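PDB 1T5O: translation initiation factor eIF2B, subunit delta from Archaeoglobus fulgidus, which probably catalyses the interconversion of 5-methylthioribose 1-phosphate and 5-methylthioribulose 1-phosphate, a step of methionine biosynthesis. Local coordinates for residues 16-21 with 39-44; 170-175 with 203-208; 270-275 with 330-335. All blocks are in the same frame, centred on the assembly; numbering follows the deposited sequence.

Contact 1 (16-21 with 39-44)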
ATOM      1  N   ASP A  16      -0.947   4.637  25.207  1.00 33.44           N
ATOM      2  CA  ASP A  16       0.060   5.268  24.341  1.00 33.58           C
ATOM      3  C   ASP A  16       0.112   4.511  23.008  1.00 32.73           C
ATOM      4  O   ASP A  16       0.897   3.577  22.844  1.00 31.58           O
ATOM      5  CB  ASP A  16       1.444   5.213  25.000  1.00 35.62           C
ATOM      6  CG  ASP A  16       2.459   6.103  24.308  1.00 37.42           C
ATOM      7  OD1 ASP A  16       2.191   6.564  23.180  1.00 37.12           O
ATOM      8  OD2 ASP A  16       3.534   6.344  24.894  1.00 40.65           O
ATOM      9  N   GLN A  17      -0.706   4.935  22.049  1.00 31.04           N
ATOM     10  CA  GLN A  17      -0.770   4.261  20.758  1.00 30.80           C
ATOM     11  C   GLN A  17       0.531   4.231  19.968  1.00 28.93           C
ATOM     12  O   GLN A  17       0.749   3.325  19.180  1.00 29.60           O
ATOM     13  CB  GLN A  17      -1.922   4.844  19.921  1.00 30.63           C
ATOM     14  CG  GLN A  17      -3.286   4.365  20.413  1.00 30.56           C
ATOM     15  CD  GLN A  17      -4.447   4.967  19.644  1.00 31.65           C
ATOM     16  OE1 GLN A  17      -4.508   4.866  18.420  1.00 33.04           O
ATOM     17  NE2 GLN A  17      -5.379   5.592  20.360  1.00 31.13           N
ATOM     18  N   THR A  18       1.411   5.192  20.194  1.00 30.75           N
ATOM     19  CA  THR A  18       2.686   5.192  19.488  1.00 30.89           C
ATOM     20  C   THR A  18       3.525   3.962  19.872  1.00 31.54           C
ATOM     21  O   THR A  18       4.475   3.619  19.177  1.00 29.99           O
ATOM     22  CB  THR A  18       3.510   6.458  19.809  1.00 32.24           C
ATOM     23  OG1 THR A  18       4.082   6.331  21.116  1.00 32.75           O
ATOM     24  CG2 THR A  18       2.618   7.697  19.764  1.00 31.72           C
ATOM     25  N   LYS A  19       3.155   3.293  20.964  1.00 31.88           N
ATOM     26  CA  LYS A  19       3.878   2.112  21.446  1.00 32.36           C
ATOM     27  C   LYS A  19       3.367   0.816  20.840  1.00 30.91           C
ATOM     28  O   LYS A  19       4.021  -0.235  20.914  1.00 28.41           O
ATOM     29  CB  LYS A  19       3.752   2.025  22.967  1.00 36.09           C
ATOM     30  CG  LYS A  19       5.059   2.126  23.713  1.00 40.73           C
ATOM     31  CD  LYS A  19       5.657   3.507  23.568  1.00 42.03           C
ATOM     32  CE  LYS A  19       6.996   3.587  24.283  1.00 44.60           C
ATOM     33  NZ  LYS A  19       6.955   4.521  25.451  1.00 46.13           N
ATOM     34  N   LEU A  20       2.174   0.885  20.266  1.00 29.26           N
ATOM     35  CA  LEU A  20       1.554  -0.277  19.634  1.00 28.29           C
ATOM     36  C   LEU A  20       2.264  -0.551  18.320  1.00 26.67           C
ATOM     37  O   LEU A  20       2.795   0.367  17.710  1.00 26.75           O
ATOM     38  CB  LEU A  20       0.075   0.020  19.357  1.00 28.77           C
ATOM     39  CG  LEU A  20      -1.040  -0.440  20.313  1.00 28.61           C
ATOM     40  CD1 LEU A  20      -0.501  -0.953  21.617  1.00 27.86           C
ATOM     41  CD2 LEU A  20      -2.037   0.708  20.497  1.00 25.68           C
ATOM     42  N   PRO A  21       2.249  -1.810  17.847  1.00 26.55           N
ATOM     43  CA  PRO A  21       1.618  -2.986  18.462  1.00 27.58           C
ATOM     44  C   PRO A  21       2.500  -3.770  19.452  1.00 29.78           C
ATOM     45  O   PRO A  21       2.026  -4.691  20.124  1.00 28.59           O
ATOM     46  CB  PRO A  21       1.234  -3.835  17.243  1.00 26.62           C
ATOM     47  CG  PRO A  21       2.351  -3.558  16.281  1.00 24.77           C
ATOM     48  CD  PRO A  21       2.536  -2.056  16.418  1.00 25.72           C
ATOM     49  N   ILE A  39      -1.297  14.452  21.887  1.00 41.70           N
ATOM     50  CA  ILE A  39      -2.174  14.704  20.759  1.00 43.11           C
ATOM     51  C   ILE A  39      -1.342  14.849  19.480  1.00 43.55           C
ATOM     52  O   ILE A  39      -1.680  14.282  18.439  1.00 43.06           O
ATOM     53  CB  ILE A  39      -2.993  15.996  20.997  1.00 41.35           C
ATOM     54  CG1 ILE A  39      -4.118  15.714  21.998  1.00 40.98           C
ATOM     55  CG2 ILE A  39      -3.557  16.523  19.687  1.00 41.06           C
ATOM     56  CD1 ILE A  39      -4.873  16.973  22.417  1.00 37.29           C
ATOM     57  N   LYS A  40      -0.253  15.612  19.573  1.00 45.00           N
ATOM     58  CA  LYS A  40       0.633  15.840  18.431  1.00 46.52           C
ATOM     59  C   LYS A  40       1.294  14.564  17.937  1.00 45.67           C
ATOM     60  O   LYS A  40       1.392  14.358  16.732  1.00 47.17           O
ATOM     61  CB  LYS A  40       1.738  16.840  18.782  1.00 48.43           C
ATOM     62  CG  LYS A  40       1.275  18.252  19.095  1.00 51.67           C
ATOM     63  CD  LYS A  40       2.491  19.114  19.441  1.00 54.28           C
ATOM     64  CE  LYS A  40       2.115  20.501  19.935  1.00 55.73           C
ATOM     65  NZ  LYS A  40       3.323  21.259  20.386  1.00 55.19           N
ATOM     66  N   LYS A  41       1.757  13.721  18.859  1.00 45.24           N
ATOM     67  CA  LYS A  41       2.428  12.464  18.493  1.00 44.77           C
ATOM     68  C   LYS A  41       1.444  11.396  18.053  1.00 43.66           C
ATOM     69  O   LYS A  41       1.848  10.278  17.722  1.00 42.42           O
ATOM     70  CB  LYS A  41       3.182  11.844  19.673  1.00 46.83           C
ATOM     71  CG  LYS A  41       4.084  12.717  20.488  1.00 50.70           C
ATOM     72  CD  LYS A  41       4.898  11.820  21.443  1.00 53.50           C
ATOM     73  CE  LYS A  41       4.006  10.881  22.285  1.00 55.18           C
ATOM     74  NZ  LYS A  41       4.757   9.846  23.084  1.00 54.98           N
ATOM     75  N   LEU A  42       0.157  11.719  18.089  1.00 42.04           N
ATOM     76  CA  LEU A  42      -0.883  10.753  17.742  1.00 41.02           C
ATOM     77  C   LEU A  42      -0.937   9.633  18.785  1.00 40.45           C
ATOM     78  O   LEU A  42      -1.292   8.495  18.469  1.00 43.29           O
ATOM     79  CB  LEU A  42      -0.652  10.157  16.343  1.00 39.06           C
ATOM     80  CG  LEU A  42      -0.542  11.141  15.167  1.00 37.72           C
ATOM     81  CD1 LEU A  42      -0.417  10.343  13.859  1.00 37.54           C
ATOM     82  CD2 LEU A  42      -1.774  12.064  15.111  1.00 35.73           C
ATOM     83  N   ALA A  43      -0.559   9.932  20.027  1.00 39.04           N
ATOM     84  CA  ALA A  43      -0.651   8.918  21.076  1.00 36.72           C
ATOM     85  C   ALA A  43      -2.156   8.744  21.343  1.00 35.83           C
ATOM     86  O   ALA A  43      -2.604   7.681  21.767  1.00 35.93           O
ATOM     87  CB  ALA A  43       0.075   9.368  22.335  1.00 36.64           C
ATOM     88  N   VAL A  44      -2.917   9.812  21.105  1.00 35.03           N
ATOM     89  CA  VAL A  44      -4.375   9.789  21.223  1.00 35.34           C
ATOM     90  C   VAL A  44      -4.814  10.173  19.831  1.00 34.26           C
ATOM     91  O   VAL A  44      -4.238  11.086  19.242  1.00 34.78           O
ATOM     92  CB  VAL A  44      -4.971  10.894  22.102  1.00 36.49           C
ATOM     93  CG1 VAL A  44      -6.229  10.356  22.775  1.00 38.06           C
ATOM     94  CG2 VAL A  44      -3.957  11.425  23.069  1.00 39.84           C
TER

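Contact 2 (170-175 with 203-208)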
ATOM      1  N   VAL A 170     -19.218  -2.398  15.322  1.00 18.30           N
ATOM      2  CA  VAL A 170     -20.280  -3.193  14.677  1.00 18.29           C
ATOM      3  C   VAL A 170     -19.875  -4.667  14.700  1.00 18.74           C
ATOM      4  O   VAL A 170     -20.707  -5.564  14.894  1.00 21.79           O
ATOM      5  CB  VAL A 170     -20.493  -2.748  13.210  1.00 19.16           C
ATOM      6  CG1 VAL A 170     -21.369  -3.766  12.461  1.00 17.09           C
ATOM      7  CG2 VAL A 170     -21.157  -1.349  13.179  1.00 20.40           C
ATOM      8  N   VAL A 171     -18.596  -4.912  14.490  1.00 19.58           N
ATOM      9  CA  VAL A 171     -18.063  -6.260  14.549  1.00 20.78           C
ATOM     10  C   VAL A 171     -18.171  -6.723  16.007  1.00 21.96           C
ATOM     11  O   VAL A 171     -18.667  -7.822  16.261  1.00 21.05           O
ATOM     12  CB  VAL A 171     -16.583  -6.320  14.093  1.00 20.70           C
ATOM     13  CG1 VAL A 171     -15.998  -7.694  14.389  1.00 21.97           C
ATOM     14  CG2 VAL A 171     -16.483  -6.059  12.587  1.00 19.11           C
ATOM     15  N   ARG A 172     -17.755  -5.896  16.974  1.00 21.42           N
ATOM     16  CA  ARG A 172     -17.867  -6.345  18.372  1.00 22.19           C
ATOM     17  C   ARG A 172     -19.309  -6.651  18.761  1.00 23.62           C
ATOM     18  O   ARG A 172     -19.568  -7.635  19.459  1.00 24.43           O
ATOM     19  CB  ARG A 172     -17.276  -5.328  19.364  1.00 22.29           C
ATOM     20  CG  ARG A 172     -15.767  -5.190  19.243  1.00 23.62           C
ATOM     21  CD  ARG A 172     -15.138  -4.370  20.375  1.00 22.53           C
ATOM     22  NE  ARG A 172     -13.684  -4.451  20.264  1.00 22.38           N
ATOM     23  CZ  ARG A 172     -12.943  -3.687  19.473  1.00 22.62           C
ATOM     24  NH1 ARG A 172     -13.513  -2.750  18.720  1.00 23.26           N
ATOM     25  NH2 ARG A 172     -11.633  -3.895  19.394  1.00 22.15           N
ATOM     26  N   SER A 173     -20.269  -5.849  18.312  1.00 24.44           N
ATOM     27  CA  SER A 173     -21.652  -6.138  18.682  1.00 23.87           C
ATOM     28  C   SER A 173     -22.143  -7.466  18.096  1.00 25.78           C
ATOM     29  O   SER A 173     -22.891  -8.204  18.763  1.00 24.40           O
ATOM     30  CB  SER A 173     -22.584  -5.006  18.253  1.00 23.95           C
ATOM     31  OG  SER A 173     -22.263  -3.818  18.965  1.00 25.91           O
ATOM     32  N   ALA A 174     -21.731  -7.786  16.866  1.00 22.97           N
ATOM     33  CA  ALA A 174     -22.163  -9.041  16.277  1.00 24.16           C
ATOM     34  C   ALA A 174     -21.507 -10.233  16.978  1.00 25.31           C
ATOM     35  O   ALA A 174     -22.138 -11.281  17.160  1.00 26.09           O
ATOM     36  CB  ALA A 174     -21.859  -9.073  14.779  1.00 23.23           C
ATOM     37  N   VAL A 175     -20.241 -10.090  17.343  1.00 25.66           N
ATOM     38  CA  VAL A 175     -19.532 -11.166  18.035  1.00 27.17           C
ATOM     39  C   VAL A 175     -20.234 -11.414  19.379  1.00 29.61           C
ATOM     40  O   VAL A 175     -20.428 -12.556  19.779  1.00 28.98           O
ATOM     41  CB  VAL A 175     -18.035 -10.794  18.239  1.00 27.75           C
ATOM     42  CG1 VAL A 175     -17.348 -11.755  19.227  1.00 27.80           C
ATOM     43  CG2 VAL A 175     -17.316 -10.854  16.890  1.00 27.48           C
ATOM     44  N   MET A 203      -6.914  -8.655  17.878  1.00 21.56           N
ATOM     45  CA  MET A 203      -6.298  -9.835  18.477  1.00 23.62           C
ATOM     46  C   MET A 203      -6.393  -9.769  20.002  1.00 25.13           C
ATOM     47  O   MET A 203      -6.549 -10.793  20.673  1.00 26.37           O
ATOM     48  CB  MET A 203      -4.831  -9.949  18.047  1.00 24.28           C
ATOM     49  CG  MET A 203      -4.682 -10.357  16.604  1.00 25.05           C
ATOM     50  SD  MET A 203      -3.004 -10.289  16.013  1.00 27.54           S
ATOM     51  CE  MET A 203      -2.254 -11.675  17.060  1.00 29.98           C
ATOM     52  N   GLU A 204      -6.320  -8.566  20.547  1.00 24.15           N
ATOM     53  CA  GLU A 204      -6.375  -8.385  21.995  1.00 26.91           C
ATOM     54  C   GLU A 204      -7.744  -8.841  22.504  1.00 27.30           C
ATOM     55  O   GLU A 204      -7.860  -9.443  23.578  1.00 28.10           O
ATOM     56  CB  GLU A 204      -6.102  -6.899  22.321  1.00 26.75           C
ATOM     57  CG  GLU A 204      -5.955  -6.556  23.784  1.00 35.64           C
ATOM     58  CD  GLU A 204      -4.625  -7.021  24.387  1.00 36.60           C
ATOM     59  OE1 GLU A 204      -3.776  -7.560  23.653  1.00 36.33           O
ATOM     60  OE2 GLU A 204      -4.436  -6.834  25.603  1.00 40.84           O
ATOM     61  N   ASP A 205      -8.783  -8.605  21.703  1.00 26.61           N
ATOM     62  CA  ASP A 205     -10.144  -8.984  22.070  1.00 25.08           C
ATOM     63  C   ASP A 205     -10.592 -10.354  21.563  1.00 24.69           C
ATOM     64  O   ASP A 205     -11.762 -10.719  21.693  1.00 24.32           O
ATOM     65  CB  ASP A 205     -11.129  -7.890  21.599  1.00 25.84           C
ATOM     66  CG  ASP A 205     -10.812  -6.546  22.195  1.00 25.95           C
ATOM     67  OD1 ASP A 205      -9.885  -6.473  23.054  1.00 27.09           O
ATOM     68  OD2 ASP A 205     -11.465  -5.552  21.812  1.00 24.69           O
ATOM     69  N   GLY A 206      -9.671 -11.116  20.977  1.00 25.34           N
ATOM     70  CA  GLY A 206     -10.007 -12.445  20.497  1.00 24.52           C
ATOM     71  C   GLY A 206     -10.844 -12.513  19.237  1.00 26.89           C
ATOM     72  O   GLY A 206     -11.575 -13.477  19.019  1.00 27.60           O
ATOM     73  N   ILE A 207     -10.768 -11.486  18.398  1.00 26.00           N
ATOM     74  CA  ILE A 207     -11.514 -11.506  17.144  1.00 24.73           C
ATOM     75  C   ILE A 207     -10.550 -11.889  16.019  1.00 23.05           C
ATOM     76  O   ILE A 207      -9.487 -11.283  15.897  1.00 22.72           O
ATOM     77  CB  ILE A 207     -12.146 -10.129  16.891  1.00 23.93           C
ATOM     78  CG1 ILE A 207     -13.112  -9.838  18.058  1.00 27.54           C
ATOM     79  CG2 ILE A 207     -12.840 -10.109  15.543  1.00 21.88           C
ATOM     80  CD1 ILE A 207     -13.937  -8.573  17.943  1.00 26.90           C
ATOM     81  N   ASP A 208     -10.905 -12.906  15.230  1.00 23.80           N
ATOM     82  CA  ASP A 208     -10.037 -13.363  14.131  1.00 26.36           C
ATOM     83  C   ASP A 208      -9.776 -12.225  13.142  1.00 24.90           C
ATOM     84  O   ASP A 208     -10.702 -11.514  12.741  1.00 24.64           O
ATOM     85  CB  ASP A 208     -10.665 -14.523  13.363  1.00 30.23           C
ATOM     86  CG  ASP A 208     -10.723 -15.806  14.174  1.00 38.56           C
ATOM     87  OD1 ASP A 208     -11.359 -16.782  13.702  1.00 42.10           O
ATOM     88  OD2 ASP A 208     -10.135 -15.849  15.278  1.00 40.17           O
TER

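Contact 3 (270-275 with 330-335)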
ATOM      1  N   PHE A 270     -21.542  13.844  10.332  1.00 17.92           N
ATOM      2  CA  PHE A 270     -22.187  14.367   9.145  1.00 19.08           C
ATOM      3  C   PHE A 270     -22.000  15.897   9.116  1.00 19.38           C
ATOM      4  O   PHE A 270     -21.982  16.530  10.158  1.00 20.51           O
ATOM      5  CB  PHE A 270     -23.676  14.030   9.137  1.00 16.75           C
ATOM      6  CG  PHE A 270     -23.960  12.563   8.900  1.00 20.40           C
ATOM      7  CD1 PHE A 270     -23.606  11.597   9.862  1.00 19.05           C
ATOM      8  CD2 PHE A 270     -24.562  12.150   7.719  1.00 18.82           C
ATOM      9  CE1 PHE A 270     -23.860  10.221   9.636  1.00 18.98           C
ATOM     10  CE2 PHE A 270     -24.821  10.790   7.489  1.00 20.66           C
ATOM     11  CZ  PHE A 270     -24.475   9.830   8.440  1.00 20.45           C
ATOM     12  N   ASP A 271     -21.838  16.454   7.920  1.00 20.51           N
ATOM     13  CA  ASP A 271     -21.644  17.907   7.699  1.00 20.69           C
ATOM     14  C   ASP A 271     -22.560  18.104   6.485  1.00 21.18           C
ATOM     15  O   ASP A 271     -22.093  18.413   5.387  1.00 17.48           O
ATOM     16  CB  ASP A 271     -20.172  18.174   7.329  1.00 21.15           C
ATOM     17  CG  ASP A 271     -19.792  19.660   7.379  1.00 25.36           C
ATOM     18  OD1 ASP A 271     -20.660  20.537   7.629  1.00 24.37           O
ATOM     19  OD2 ASP A 271     -18.604  19.951   7.168  1.00 26.54           O
ATOM     20  N   TRP A 272     -23.869  17.957   6.717  1.00 20.30           N
ATOM     21  CA  TRP A 272     -24.866  17.963   5.646  1.00 21.61           C
ATOM     22  C   TRP A 272     -25.150  19.246   4.888  1.00 22.41           C
ATOM     23  O   TRP A 272     -25.873  19.208   3.885  1.00 19.88           O
ATOM     24  CB  TRP A 272     -26.188  17.363   6.166  1.00 22.98           C
ATOM     25  CG  TRP A 272     -26.944  16.553   5.130  1.00 22.63           C
ATOM     26  CD1 TRP A 272     -28.174  16.823   4.616  1.00 24.81           C
ATOM     27  CD2 TRP A 272     -26.497  15.344   4.493  1.00 21.97           C
ATOM     28  NE1 TRP A 272     -28.525  15.860   3.691  1.00 24.12           N
ATOM     29  CE2 TRP A 272     -27.513  14.942   3.601  1.00 21.54           C
ATOM     30  CE3 TRP A 272     -25.335  14.566   4.593  1.00 20.32           C
ATOM     31  CZ2 TRP A 272     -27.405  13.790   2.802  1.00 20.63           C
ATOM     32  CZ3 TRP A 272     -25.225  13.412   3.796  1.00 23.03           C
ATOM     33  CH2 TRP A 272     -26.266  13.046   2.911  1.00 21.94           C
ATOM     34  N   GLU A 273     -24.607  20.374   5.356  1.00 20.61           N
ATOM     35  CA  GLU A 273     -24.783  21.625   4.629  1.00 21.93           C
ATOM     36  C   GLU A 273     -23.777  21.673   3.455  1.00 21.47           C
ATOM     37  O   GLU A 273     -23.914  22.454   2.527  1.00 20.92           O
ATOM     38  CB  GLU A 273     -24.518  22.816   5.553  1.00 21.37           C
ATOM     39  CG  GLU A 273     -25.551  22.974   6.673  1.00 25.40           C
ATOM     40  CD  GLU A 273     -26.928  23.381   6.163  1.00 28.83           C
ATOM     41  OE1 GLU A 273     -27.103  23.567   4.938  1.00 30.81           O
ATOM     42  OE2 GLU A 273     -27.846  23.520   6.997  1.00 34.31           O
ATOM     43  N   ARG A 274     -22.767  20.820   3.509  1.00 21.63           N
ATOM     44  CA  ARG A 274     -21.724  20.830   2.486  1.00 21.24           C
ATOM     45  C   ARG A 274     -21.827  19.711   1.449  1.00 22.19           C
ATOM     46  O   ARG A 274     -22.580  18.742   1.621  1.00 20.39           O
ATOM     47  CB  ARG A 274     -20.361  20.697   3.179  1.00 20.07           C
ATOM     48  CG  ARG A 274     -20.082  21.651   4.379  1.00 22.02           C
ATOM     49  CD  ARG A 274     -19.509  23.021   3.948  1.00 20.23           C
ATOM     50  NE  ARG A 274     -20.552  23.912   3.441  1.00 18.50           N
ATOM     51  CZ  ARG A 274     -21.467  24.522   4.190  1.00 18.67           C
ATOM     52  NH1 ARG A 274     -21.492  24.354   5.509  1.00 18.97           N
ATOM     53  NH2 ARG A 274     -22.351  25.332   3.616  1.00 20.15           N
ATOM     54  N   THR A 275     -21.049  19.872   0.372  1.00 24.72           N
ATOM     55  CA  THR A 275     -20.892  18.857  -0.665  1.00 22.73           C
ATOM     56  C   THR A 275     -19.379  18.693  -0.800  1.00 21.20           C
ATOM     57  O   THR A 275     -18.601  19.477  -0.232  1.00 19.51           O
ATOM     58  CB  THR A 275     -21.512  19.230  -2.021  1.00 24.01           C
ATOM     59  OG1 THR A 275     -20.995  20.484  -2.474  1.00 25.38           O
ATOM     60  CG2 THR A 275     -23.022  19.268  -1.903  1.00 24.49           C
ATOM     61  N   PRO A 330     -32.439   6.579  -0.986  1.00 21.72           N
ATOM     62  CA  PRO A 330     -31.731   7.821  -1.338  1.00 21.51           C
ATOM     63  C   PRO A 330     -31.351   8.621  -0.075  1.00 21.57           C
ATOM     64  O   PRO A 330     -32.218   8.964   0.748  1.00 22.41           O
ATOM     65  CB  PRO A 330     -32.740   8.547  -2.232  1.00 21.23           C
ATOM     66  CG  PRO A 330     -34.072   8.163  -1.602  1.00 20.92           C
ATOM     67  CD  PRO A 330     -33.889   6.689  -1.248  1.00 21.49           C
ATOM     68  N   TYR A 331     -30.060   8.911   0.070  1.00 19.04           N
ATOM     69  CA  TYR A 331     -29.558   9.625   1.229  1.00 19.72           C
ATOM     70  C   TYR A 331     -30.117  11.040   1.381  1.00 20.83           C
ATOM     71  O   TYR A 331     -30.346  11.482   2.497  1.00 19.36           O
ATOM     72  CB  TYR A 331     -28.023   9.631   1.202  1.00 20.25           C
ATOM     73  CG  TYR A 331     -27.448   8.222   1.304  1.00 21.66           C
ATOM     74  CD1 TYR A 331     -26.614   7.703   0.299  1.00 19.62           C
ATOM     75  CD2 TYR A 331     -27.759   7.405   2.393  1.00 19.17           C
ATOM     76  CE1 TYR A 331     -26.103   6.383   0.389  1.00 21.75           C
ATOM     77  CE2 TYR A 331     -27.263   6.095   2.493  1.00 22.07           C
ATOM     78  CZ  TYR A 331     -26.437   5.586   1.491  1.00 22.35           C
ATOM     79  OH  TYR A 331     -25.961   4.289   1.605  1.00 21.72           O
ATOM     80  N   GLU A 332     -30.375  11.711   0.260  1.00 21.57           N
ATOM     81  CA  GLU A 332     -30.914  13.071   0.270  1.00 25.97           C
ATOM     82  C   GLU A 332     -32.242  13.072   1.029  1.00 23.80           C
ATOM     83  O   GLU A 332     -32.610  14.058   1.666  1.00 23.78           O
ATOM     84  CB  GLU A 332     -31.142  13.557  -1.162  1.00 29.10           C
ATOM     85  CG  GLU A 332     -31.101  15.069  -1.306  1.00 39.49           C
ATOM     86  CD  GLU A 332     -29.690  15.647  -1.140  1.00 44.29           C
ATOM     87  OE1 GLU A 332     -28.716  15.057  -1.661  1.00 47.25           O
ATOM     88  OE2 GLU A 332     -29.555  16.711  -0.504  1.00 50.33           O
ATOM     89  N   VAL A 333     -32.966  11.966   0.941  1.00 22.92           N
ATOM     90  CA  VAL A 333     -34.226  11.852   1.664  1.00 22.36           C
ATOM     91  C   VAL A 333     -34.035  11.254   3.067  1.00 21.33           C
ATOM     92  O   VAL A 333     -34.504  11.812   4.055  1.00 21.77           O
ATOM     93  CB  VAL A 333     -35.260  10.942   0.917  1.00 22.20           C
ATOM     94  CG1 VAL A 333     -36.512  10.776   1.772  1.00 22.34           C
ATOM     95  CG2 VAL A 333     -35.652  11.546  -0.417  1.00 20.76           C
ATOM     96  N   ASN A 334     -33.319  10.139   3.154  1.00 20.92           N
ATOM     97  CA  ASN A 334     -33.176   9.425   4.419  1.00 21.99           C
ATOM     98  C   ASN A 334     -32.217   9.894   5.485  1.00 22.68           C
ATOM     99  O   ASN A 334     -32.427   9.596   6.664  1.00 23.95           O
ATOM    100  CB  ASN A 334     -32.934   7.942   4.136  1.00 21.67           C
ATOM    101  CG  ASN A 334     -34.071   7.326   3.358  1.00 25.18           C
ATOM    102  OD1 ASN A 334     -35.210   7.737   3.515  1.00 26.62           O
ATOM    103  ND2 ASN A 334     -33.775   6.332   2.525  1.00 25.70           N
ATOM    104  N   VAL A 335     -31.174  10.609   5.094  1.00 21.84           N
ATOM    105  CA  VAL A 335     -30.229  11.119   6.075  1.00 22.58           C
ATOM    106  C   VAL A 335     -30.943  12.149   6.974  1.00 23.59           C
ATOM    107  O   VAL A 335     -30.887  12.039   8.203  1.00 22.44           O
ATOM    108  CB  VAL A 335     -28.990  11.719   5.374  1.00 21.62           C
ATOM    109  CG1 VAL A 335     -28.213  12.650   6.316  1.00 20.41           C
ATOM    110  CG2 VAL A 335     -28.066  10.556   4.917  1.00 19.51           C
TER
HETATM  111  O   HOH W   1     -30.816  16.081   2.120  1.00 25.57           O

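Contact 1 (16-21 with 39-44)
Thr-18 swings CG2 to a position anti to its own carbonyl carbon (OG1 at chi1 76°), which sets this methyl against the backbone of 41-43. Thr-18 CG2 lies 3.4 Å from Lys-41 O and 3.7 Å from Ala-43 CA. Asp-16 has CG anti to its backbone N (chi1 -167°). Its carboxylate turns back to the contact, with Asp-16 OD1 3.6 Å from Ala-43 CB. Thr-18 OG1 donates to Asp-16 OD1 over 2.8 Å, from above the carboxylate plane, so the two side chains brace each other. The 3-10 segment 17-19 sits on the turn that ends helix 32-40. That end is a Schellman motif, with Leu-42 at positive phi. One weak backbone bond joins the two parts, from Gln-17 N to Ala-43 O at 3.3 Å. Gln-17 runs extended beyond CG and passes Ala-43 O. Its OE1 accepts a hydrogen bond from Arg-45, a predicted substrate-binding residue, so this loop probably helps to position that arginine. On the other flank Lys-41 NZ is 4.1 Å from Asp-16 OD2. That is beyond a salt bridge, but the opposite charges probably still attract.

Contact 2 (170-175 with 203-208)
This is a mostly buried helix-to-helix-end contact with a salt bridge beside an apolar patch. It sits in the Rossmann-like domain, where helix 167-176 meets the end of helix 193-204 and the turn into strand 208-212. A Schellman motif ends the second helix, with Gly-206 at positive phi as the C-prime residue. Right after it, Ile-207 points to the first helix and fills the apolar part. Its CG1 is anti to the carbonyl carbon (chi1 -61°), and the extended chain carries CD1 between Val-175 and Arg-172. Ile-207 CD1 lies 4.2 Å from Val-175 CG2 and 4.1 Å from Arg-172 CG. The other branch, Ile-207 CG2, meets Val-171 CG1 at 4.1 Å. Val-171 also touches Val-183 of strand 182-186. Arg-172 is extended from CG to NE and reaches past Ile-207 to Asp-205. Arg-172 NH2 also makes a salt bridge with Glu-201, its main polar partner, and Asp-205 OD2 takes another from Arg-158. Arg-172 grips Asp-205 side-on, the two planes 70° apart: Arg-172 NE and NH2 each lie 2.9 Å from the single oxygen Asp-205 OD2, which uses its anti lone pair toward NE and is met by NH2 from above the carboxylate plane.

Contact 3 (270-275 with 330-335)
Val-335 is the bump of this contact, and the rings of Trp-272 and Phe-270 form the hollow that takes it. Its CG1 stands over the centre of the six-membered ring of Trp-272, 3.5 Å from the centroid and 8° off the ring normal. This is a CH-pi contact. With CG1 anti to the backbone N (chi1 162°), Val-335 CG2 is left near the outer end of the indole, 3.7 Å from Trp-272 CH2. Val-335 CG1 also reaches Phe-270, where CD2 lies 3.9 Å away, so one methyl sits in the corner where the two aromatic side chains meet. One turn earlier in the helix, Tyr-331 CB lies 4.2 Å from Trp-272 CH2. The contact joins the type I beta turn Asp-271 to Arg-274 to the first turns of helix 331-338, which follows edge strand 325-327 of the Rossmann-like sheet. Phe-270 and Val-335 both also pack on Leu-320 of strand 319-322. At the polar edge of the indole, in its plane, one water accepts from Trp-272 NE1 at 2.8 Å. The same water donates to Glu-332 O at 2.7 Å and to Glu-332 OE2, tying the turn to the helix. Replacing Trp-272 by an alanine would probably open a gap under Val-335 CG1 and leave the water without its indole donor. Phe-341 meets the Trp-272 ring with planes at about 45°.

In the fold
The three contacts follow one another along the chain and none touches another. Contacts 1 and 2 are the closest pair, with centres 22 Å and nearest atoms about 7 Å apart. Helix 193-204 links them: Gln-17 and Leu-20 pack on its Leu-197, and its end forms half of contact 2. Contact 3 lies across the chain's centre from contact 1, their centres 33 Å apart. Contact 1 is the nearest to the predicted substrate site: between nearest side-chain atoms, Leu-42 is about 4 Å from the predicted substrate residue Arg-88. Measured the same way, Arg-172 is about 11 Å from Arg-45. Phe-270 is also about 11 Å from the predicted proton donor Asp-234.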